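Local coordinates for protein GlcNAc Inducible Gene 2, GIG2 (Candida albicans, PDB 6AKZ) that binds an iron ion and is probably an oxygenase of the DUF1479 family, in the cupin clan, at residues D167-L172 with G445-I450; F437-N442 with I453-L458; L377-I382 with D466-H471. One frame throughout, in Å; residues are numbered along the deposited sequence.

Contact 1. Residues D167-L172 with G445-I450; sequences DLDTQL and GGQAKI
Gln447 lays its CG against the carboxylate of Asp167, and its terminal amide then reaches on to a second acid, Asp169. The side chain runs out extended, with CG anti to the backbone N (chi1 -173°), which carries NE2 beyond the helix to the corner where the chain makes a type I beta turn from Asp167 to Thr170. One amide nitrogen serves both acids: NE2 of Gln447 donates to OD1 of Asp167 at 2.8 Å, nearly straight, and to OD2 of Asp169 at 2.7 Å along a more bent path. Each oxygen is met from above its carboxylate plane, while both acceptors lie close to the amide plane of Gln447. On the apolar side, CG2 of Ile450 packs on CB of Asp167 at 3.6 Å. The turn also braces its own acid: the hydroxyl OG1 of Thr170 bonds to OD2 of Asp167 at 2.7 Å, and Arg451 forms a salt bridge with the same oxygen. The contact thus ties the N-terminal part of helix 445-460 to the bend between strands 166-167 and 170-171. The salt bridge and these donors should favour a charged Asp167, offsetting the nearness of Asp169, which shares the same NE2.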
loop_
_atom_site.group_PDB
_atom_site.type_symbol
_atom_site.label_atom_id
_atom_site.label_comp_id
_atom_site.label_asym_id
_atom_site.label_seq_id
_atom_site.Cartn_x
_atom_site.Cartn_y
_atom_site.Cartn_z
ATOM N N ASP A 167 10.316 -9.509 9.423
ATOM C CA ASP A 167 11.276 -8.673 10.085
ATOM C C ASP A 167 10.998 -7.220 9.747
ATOM O O ASP A 167 11.380 -6.698 8.708
ATOM C CB ASP A 167 12.700 -9.105 9.705
ATOM C CG ASP A 167 13.779 -8.096 10.184
ATOM O OD1 ASP A 167 13.532 -7.331 11.161
ATOM O OD2 ASP A 167 14.897 -8.118 9.614
ATOM N N LEU A 168 10.311 -6.561 10.666
ATOM C CA LEU A 168 9.875 -5.194 10.423
ATOM C C LEU A 168 11.025 -4.210 10.538
ATOM O O LEU A 168 10.912 -3.074 10.081
ATOM C CB LEU A 168 8.772 -4.853 11.428
ATOM C CG LEU A 168 7.414 -5.429 11.054
ATOM C CD1 LEU A 168 6.442 -5.254 12.225
ATOM C CD2 LEU A 168 6.809 -4.791 9.842
ATOM N N ASP A 169 12.137 -4.650 11.083
ATOM C CA ASP A 169 13.350 -3.841 11.093
ATOM C C ASP A 169 14.042 -3.778 9.741
ATOM O O ASP A 169 15.050 -3.063 9.584
ATOM C CB ASP A 169 14.370 -4.408 12.089
ATOM C CG ASP A 169 13.924 -4.305 13.501
ATOM O OD1 ASP A 169 13.031 -3.480 13.797
ATOM O OD2 ASP A 169 14.474 -5.050 14.350
ATOM N N THR A 170 13.604 -4.503 8.737
ATOM C CA THR A 170 14.288 -4.464 7.504
ATOM C C THR A 170 13.352 -3.949 6.414
ATOM O O THR A 170 12.260 -4.534 6.182
ATOM C CB THR A 170 14.794 -5.820 7.150
ATOM O OG1 THR A 170 15.846 -6.163 8.082
ATOM C CG2 THR A 170 15.346 -5.851 5.726
ATOM N N GLN A 171 13.831 -2.921 5.691
ATOM C CA GLN A 171 13.151 -2.402 4.504
ATOM C C GLN A 171 13.726 -3.034 3.259
ATOM O O GLN A 171 14.905 -2.988 3.068
ATOM C CB GLN A 171 13.337 -0.889 4.452
ATOM C CG GLN A 171 12.908 -0.177 3.212
ATOM C CD GLN A 171 11.417 -0.212 2.923
ATOM O OE1 GLN A 171 10.577 -0.694 3.719
ATOM N NE2 GLN A 171 11.064 0.416 1.835
ATOM N N LEU A 172 12.897 -3.579 2.422
ATOM C CA LEU A 172 13.289 -4.041 1.064
ATOM C C LEU A 172 12.841 -2.994 0.045
ATOM O O LEU A 172 11.851 -2.283 0.219
ATOM C CB LEU A 172 12.603 -5.355 0.705
ATOM C CG LEU A 172 12.920 -6.504 1.646
ATOM C CD1 LEU A 172 12.310 -7.768 1.124
ATOM C CD2 LEU A 172 14.410 -6.644 1.944
ATOM N N GLY A 445 13.639 -15.948 16.942
ATOM C CA GLY A 445 12.311 -15.898 16.465
ATOM C C GLY A 445 12.176 -15.703 14.976
ATOM O O GLY A 445 13.080 -16.058 14.168
ATOM N N GLY A 446 10.984 -15.231 14.582
ATOM C CA GLY A 446 10.655 -15.119 13.161
ATOM C C GLY A 446 11.552 -14.156 12.445
ATOM O O GLY A 446 11.892 -14.334 11.240
ATOM N N GLN A 447 12.029 -13.148 13.168
ATOM C CA GLN A 447 12.990 -12.215 12.592
ATOM C C GLN A 447 14.311 -12.904 12.128
ATOM O O GLN A 447 14.813 -12.696 11.005
ATOM C CB GLN A 447 13.225 -11.134 13.591
ATOM C CG GLN A 447 14.050 -10.012 13.126
ATOM C CD GLN A 447 14.275 -8.975 14.219
ATOM O OE1 GLN A 447 14.397 -9.309 15.416
ATOM N NE2 GLN A 447 14.387 -7.712 13.804
ATOM N N ALA A 448 14.861 -13.725 13.016
ATOM C CA ALA A 448 16.022 -14.562 12.644
ATOM C C ALA A 448 15.696 -15.551 11.532
ATOM O O ALA A 448 16.476 -15.723 10.565
ATOM C CB ALA A 448 16.603 -15.312 13.827
ATOM N N LYS A 449 14.538 -16.169 11.588
ATOM C CA LYS A 449 14.199 -17.156 10.613
ATOM C C LYS A 449 14.016 -16.553 9.225
ATOM O O LYS A 449 14.491 -17.123 8.229
ATOM C CB LYS A 449 12.964 -17.909 11.023
ATOM C CG LYS A 449 13.164 -18.759 12.293
ATOM C CD LYS A 449 11.791 -19.228 12.765
ATOM C CE LYS A 449 11.933 -20.061 14.035
ATOM N NZ LYS A 449 10.656 -20.176 14.746
ATOM N N ILE A 450 13.313 -15.407 9.134
ATOM C CA ILE A 450 13.110 -14.818 7.771
ATOM C C ILE A 450 14.434 -14.384 7.149
ATOM O O ILE A 450 14.641 -14.502 5.922
ATOM C CB ILE A 450 11.997 -13.746 7.770
ATOM C CG1 ILE A 450 11.553 -13.436 6.347
ATOM C CG2 ILE A 450 12.506 -12.470 8.529
ATOM C CD1 ILE A 450 11.032 -14.620 5.552
#

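Contact 2. Residues F437-N442 with I453-L458; sequences FEKPEN and IANQAL
Asn455 grips the backbone of Phe437 at both ends of its amide, a worked case of an asparagine that bonds the N-H and the C=O of the same residue. Its OD1 accepts the N-H of Phe437 at 2.8 Å, in the carbonyl plane and on a lone pair. Its ND2 returns a bond to O of Phe437 at 3.1 Å; this second link is almost straight, at 170°, and its acceptor lies near the amide plane. The pair of bonds fixes the rotation of the amide, which sits only 14° from parallel to the Phe437 ring and brings OD1 to the edge of that ring, 3.4 Å from CD2. One residue earlier on the helix, CB of Ala454 meets CE2 of Phe437 at 3.7 Å, adding an apolar contact beside the polar one. A chi1 of -72° sets CG of Asn455 beside the backbone N, turning the amide to the loop. Lys439 comes from the opposite direction, its NZ 2.8 Å from ND2 of Asn455, a close donor-donor contact that carries no bond and makes the placement of NZ doubtful. Farther out, Arg451 donates to O of Glu438 and also packs on Phe437. The loop leading from helix 426-431 is thereby laid along helix 445-460, whose Ala454 packs on Ile382 and Leu385 of helix 382-394, while Phe437 rests against Leu172.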
loop_
_atom_site.group_PDB
_atom_site.type_symbol
_atom_site.label_atom_id
_atom_site.label_comp_id
_atom_site.label_asym_id
_atom_site.label_seq_id
_atom_site.Cartn_x
_atom_site.Cartn_y
_atom_site.Cartn_z
ATOM N N PHE A 437 21.864 -11.010 4.700
ATOM C CA PHE A 437 21.451 -10.386 5.984
ATOM C C PHE A 437 22.272 -10.880 7.138
ATOM O O PHE A 437 22.649 -12.026 7.188
ATOM C CB PHE A 437 19.962 -10.644 6.229
ATOM C CG PHE A 437 19.091 -10.012 5.196
ATOM C CD1 PHE A 437 18.825 -8.647 5.279
ATOM C CD2 PHE A 437 18.601 -10.741 4.154
ATOM C CE1 PHE A 437 18.101 -8.031 4.282
ATOM C CE2 PHE A 437 17.814 -10.126 3.179
ATOM C CZ PHE A 437 17.560 -8.750 3.274
ATOM N N GLU A 438 22.680 -9.963 7.999
ATOM C CA GLU A 438 23.342 -10.287 9.225
ATOM C C GLU A 438 22.299 -10.829 10.212
ATOM O O GLU A 438 21.175 -10.354 10.242
ATOM C CB GLU A 438 24.005 -9.003 9.767
ATOM C CG GLU A 438 25.097 -9.232 10.795
ATOM C CD GLU A 438 25.358 -7.984 11.671
ATOM O OE1 GLU A 438 25.298 -6.864 11.134
ATOM O OE2 GLU A 438 25.580 -8.131 12.910
ATOM N N LYS A 439 22.643 -11.846 10.994
ATOM C CA LYS A 439 21.776 -12.312 12.069
ATOM C C LYS A 439 22.589 -12.374 13.331
ATOM O O LYS A 439 23.304 -13.352 13.472
ATOM C CB LYS A 439 21.272 -13.682 11.842
ATOM C CG LYS A 439 20.555 -13.711 10.552
ATOM C CD LYS A 439 19.931 -15.037 10.602
ATOM C CE LYS A 439 19.682 -15.583 9.277
ATOM N NZ LYS A 439 20.370 -15.006 8.131
ATOM N N PRO A 440 22.510 -11.337 14.170
ATOM C CA PRO A 440 23.290 -11.162 15.388
ATOM C C PRO A 440 23.096 -12.347 16.332
ATOM O O PRO A 440 22.013 -12.977 16.317
ATOM C CB PRO A 440 22.674 -9.899 16.001
ATOM C CG PRO A 440 22.123 -9.130 14.888
ATOM C CD PRO A 440 21.681 -10.142 13.880
ATOM N N GLU A 441 24.122 -12.677 17.116
ATOM C CA GLU A 441 24.003 -13.703 18.231
ATOM C C GLU A 441 22.688 -13.642 18.958
ATOM O O GLU A 441 22.034 -14.637 19.162
ATOM C CB GLU A 441 25.110 -13.534 19.301
ATOM N N ASN A 442 22.310 -12.430 19.322
ATOM C CA ASN A 442 21.142 -12.159 20.146
ATOM C C ASN A 442 19.800 -12.291 19.455
ATOM O O ASN A 442 18.788 -12.212 20.106
ATOM C CB ASN A 442 21.230 -10.711 20.733
ATOM C CG ASN A 442 21.403 -9.627 19.643
ATOM O OD1 ASN A 442 20.436 -9.199 18.981
ATOM N ND2 ASN A 442 22.652 -9.184 19.445
ATOM N N ILE A 453 15.977 -17.527 5.771
ATOM C CA ILE A 453 15.269 -17.987 4.567
ATOM C C ILE A 453 15.659 -17.087 3.363
ATOM O O ILE A 453 15.973 -17.600 2.255
ATOM C CB ILE A 453 13.794 -17.983 4.827
ATOM C CG1 ILE A 453 13.446 -19.113 5.823
ATOM C CG2 ILE A 453 12.994 -18.093 3.509
ATOM C CD1 ILE A 453 12.071 -18.950 6.468
ATOM N N ALA A 454 15.724 -15.772 3.581
ATOM C CA ALA A 454 16.209 -14.896 2.512
ATOM C C ALA A 454 17.626 -15.214 2.039
ATOM O O ALA A 454 17.888 -15.307 0.831
ATOM C CB ALA A 454 16.140 -13.430 2.900
ATOM N N ASN A 455 18.511 -15.388 2.981
ATOM C CA ASN A 455 19.858 -15.782 2.671
ATOM C C ASN A 455 19.950 -17.079 1.892
ATOM O O ASN A 455 20.738 -17.139 0.917
ATOM C CB ASN A 455 20.654 -15.850 3.944
ATOM C CG ASN A 455 20.961 -14.480 4.529
ATOM O OD1 ASN A 455 20.712 -13.403 3.945
ATOM N ND2 ASN A 455 21.531 -14.510 5.678
ATOM N N GLN A 456 19.160 -18.074 2.251
ATOM C CA GLN A 456 19.061 -19.295 1.488
ATOM C C GLN A 456 18.574 -19.089 0.041
ATOM O O GLN A 456 19.100 -19.695 -0.896
ATOM C CB GLN A 456 18.152 -20.290 2.161
ATOM C CG GLN A 456 18.547 -20.818 3.551
ATOM C CD GLN A 456 17.373 -21.500 4.231
ATOM O OE1 GLN A 456 16.702 -22.311 3.632
ATOM N NE2 GLN A 456 17.054 -21.119 5.478
ATOM N N ALA A 457 17.514 -18.296 -0.126
ATOM C CA ALA A 457 17.084 -17.892 -1.415
ATOM C C ALA A 457 18.120 -17.104 -2.189
ATOM O O ALA A 457 18.305 -17.373 -3.369
ATOM C CB ALA A 457 15.761 -17.158 -1.341
ATOM N N LEU A 458 18.868 -16.203 -1.553
ATOM C CA LEU A 458 19.891 -15.524 -2.308
ATOM C C LEU A 458 20.959 -16.519 -2.758
ATOM O O LEU A 458 21.469 -16.379 -3.889
ATOM C CB LEU A 458 20.500 -14.430 -1.514
ATOM C CG LEU A 458 19.576 -13.282 -1.082
ATOM C CD1 LEU A 458 20.350 -12.349 -0.154
ATOM C CD2 LEU A 458 19.112 -12.508 -2.308
#

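Contact 3. Residues L377-I382 with D466-H471; sequences LSITNI and DKYIHH
Ile379 lays CD1 over one face of the Tyr468 ring in a CH-pi contact, joining the loop after strand 367-371, a strand of the main sheet in this cupin-clan protein, to the C-terminal helix 466-474. The close part of the interface lies here. CD1 of Ile379 stands 3.8 Å from the ring centroid and only 12° off the normal, while CG1 of the same residue rests 3.7 Å from CG of Tyr468. CG1 thus lies beside the CB and CG end of the tyrosine and CD1 over the centre of its ring, the two side chains meeting at about a right angle. Placing CG1 of Ile379 opposite the backbone N, as chi1 of -163° does, sends this longer branch, and not CG2, out to the ring. Ile379 also touches Ile450 of helix 445-460 and Phe463 of the loop between the last two helices.

The other part is looser. Thr380 and Ile469 meet through methyl groups alone, and their side chains likewise cross at about a right angle. No polar bond links the two segments, so the association is apolar throughout. Toward the solvent side, Asp466, Lys467 and His471 of the helix are exposed, whereas Ile469 turns inward and is buried. Its contact with the loop consists of CD1 of Ile469 against CG2 of Thr380, at 4.0 Å.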
loop_
_atom_site.group_PDB
_atom_site.type_symbol
_atom_site.label_atom_id
_atom_site.label_comp_id
_atom_site.label_asym_id
_atom_site.label_seq_id
_atom_site.Cartn_x
_atom_site.Cartn_y
_atom_site.Cartn_z
ATOM N N LEU A 377 10.864 -7.142 5.026
ATOM C CA LEU A 377 11.413 -8.448 4.834
ATOM C C LEU A 377 10.427 -9.459 5.415
ATOM O O LEU A 377 10.155 -9.470 6.607
ATOM C CB LEU A 377 12.820 -8.598 5.429
ATOM C CG LEU A 377 13.396 -10.050 5.390
ATOM C CD1 LEU A 377 13.592 -10.456 3.941
ATOM C CD2 LEU A 377 14.757 -9.961 6.106
ATOM N N SER A 378 9.840 -10.218 4.564
ATOM C CA SER A 378 8.753 -11.157 4.981
ATOM C C SER A 378 8.593 -12.238 4.021
ATOM O O SER A 378 9.062 -12.182 2.866
ATOM C CB SER A 378 7.393 -10.395 5.206
ATOM O OG SER A 378 6.833 -10.061 3.954
ATOM N N ILE A 379 7.933 -13.287 4.449
ATOM C CA ILE A 379 7.878 -14.521 3.593
ATOM C C ILE A 379 7.294 -14.315 2.182
ATOM O O ILE A 379 7.825 -14.871 1.191
ATOM C CB ILE A 379 7.243 -15.681 4.355
ATOM C CG1 ILE A 379 7.554 -17.003 3.694
ATOM C CG2 ILE A 379 5.751 -15.548 4.548
ATOM C CD1 ILE A 379 9.016 -17.371 3.807
ATOM N N THR A 380 6.300 -13.445 2.047
ATOM C CA THR A 380 5.673 -13.211 0.708
ATOM C C THR A 380 6.481 -12.173 -0.099
ATOM O O THR A 380 6.034 -11.838 -1.172
ATOM C CB THR A 380 4.179 -12.840 0.777
ATOM O OG1 THR A 380 3.992 -11.585 1.476
ATOM C CG2 THR A 380 3.338 -13.923 1.504
ATOM N N ASN A 381 7.558 -11.609 0.486
ATOM C CA ASN A 381 8.438 -10.655 -0.146
ATOM C C ASN A 381 9.784 -11.256 -0.574
ATOM O O ASN A 381 10.634 -10.551 -1.099
ATOM C CB ASN A 381 8.628 -9.415 0.714
ATOM C CG ASN A 381 7.490 -8.434 0.516
ATOM O OD1 ASN A 381 6.891 -8.432 -0.587
ATOM N ND2 ASN A 381 7.082 -7.704 1.553
ATOM N N ILE A 382 9.991 -12.534 -0.336
ATOM C CA ILE A 382 11.269 -13.132 -0.786
ATOM C C ILE A 382 11.339 -13.119 -2.322
ATOM O O ILE A 382 12.414 -12.846 -2.921
ATOM C CB ILE A 382 11.460 -14.526 -0.193
ATOM C CG1 ILE A 382 11.494 -14.465 1.335
ATOM C CG2 ILE A 382 12.707 -15.146 -0.777
ATOM C CD1 ILE A 382 12.623 -13.673 1.935
ATOM N N ASP A 466 4.681 -21.443 -1.206
ATOM C CA ASP A 466 3.452 -22.196 -0.854
ATOM C C ASP A 466 3.489 -22.993 0.434
ATOM O O ASP A 466 2.501 -23.047 1.153
ATOM C CB ASP A 466 3.086 -23.175 -1.979
ATOM C CG ASP A 466 2.753 -22.469 -3.278
ATOM O OD1 ASP A 466 2.100 -21.407 -3.221
ATOM O OD2 ASP A 466 3.156 -22.975 -4.357
ATOM N N LYS A 467 4.639 -23.623 0.672
ATOM C CA LYS A 467 4.892 -24.434 1.840
ATOM C C LYS A 467 4.579 -23.653 3.119
ATOM O O LYS A 467 3.895 -24.147 4.034
ATOM C CB LYS A 467 6.361 -24.870 1.778
ATOM C CG LYS A 467 6.934 -25.433 3.059
ATOM C CD LYS A 467 8.334 -26.014 2.829
ATOM C CE LYS A 467 9.427 -25.009 3.130
ATOM N NZ LYS A 467 10.767 -25.599 2.903
ATOM N N TYR A 468 5.091 -22.413 3.174
ATOM C CA TYR A 468 4.950 -21.566 4.360
ATOM C C TYR A 468 3.517 -21.129 4.523
ATOM O O TYR A 468 3.003 -21.173 5.628
ATOM C CB TYR A 468 5.815 -20.323 4.195
ATOM C CG TYR A 468 7.228 -20.670 4.031
ATOM C CD1 TYR A 468 7.947 -21.037 5.139
ATOM C CD2 TYR A 468 7.841 -20.775 2.752
ATOM C CE1 TYR A 468 9.258 -21.406 5.040
ATOM C CE2 TYR A 468 9.179 -21.162 2.644
ATOM C CZ TYR A 468 9.865 -21.474 3.816
ATOM O OH TYR A 468 11.164 -21.853 3.854
ATOM N N ILE A 469 2.877 -20.754 3.415
ATOM C CA ILE A 469 1.472 -20.359 3.434
ATOM C C ILE A 469 0.579 -21.502 3.896
ATOM O O ILE A 469 -0.248 -21.308 4.841
ATOM C CB ILE A 469 0.905 -19.869 2.065
ATOM C CG1 ILE A 469 1.757 -18.747 1.442
ATOM C CG2 ILE A 469 -0.547 -19.416 2.256
ATOM C CD1 ILE A 469 2.202 -17.676 2.413
ATOM N N HIS A 470 0.732 -22.668 3.239
ATOM C CA HIS A 470 -0.035 -23.871 3.597
ATOM C C HIS A 470 0.148 -24.198 5.091
ATOM O O HIS A 470 -0.812 -24.342 5.804
ATOM C CB HIS A 470 0.276 -25.052 2.647
ATOM N N HIS A 471 1.369 -24.193 5.613
ATOM C CA HIS A 471 1.548 -24.381 7.039
ATOM C C HIS A 471 0.803 -23.373 7.961
ATOM O O HIS A 471 0.294 -23.738 9.047
ATOM C CB HIS A 471 3.034 -24.414 7.372
ATOM C CG HIS A 471 3.314 -24.634 8.825
ATOM N ND1 HIS A 471 3.144 -25.856 9.436
ATOM C CD2 HIS A 471 3.741 -23.786 9.792
ATOM C CE1 HIS A 471 3.448 -25.750 10.719
ATOM N NE2 HIS A 471 3.808 -24.504 10.962
#

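Overall arrangement
The three contacts show how two C-terminal helices can be held by different chemistries, to a strand corner in contact 1, to the preceding loop in contact 2 and to the loop after strand 367-371 in contact 3. Contacts 1 and 2 share helix 445-460, and their centres lie about 9 Å apart; the centre of contact 3, on the following helix 466-474, lies about 12 Å from that of contact 1 and about 15 Å from that of contact 2. Asp167 N lies 2.8 Å from Leu377 O, a probable hydrogen bond joining 167-172 to 377-382. Ile382 bridges contacts 2 and 3, its CD1 lying 3.7 Å from CB of Ala454. All three lie away from the iron site of His192, Asp194 and His355.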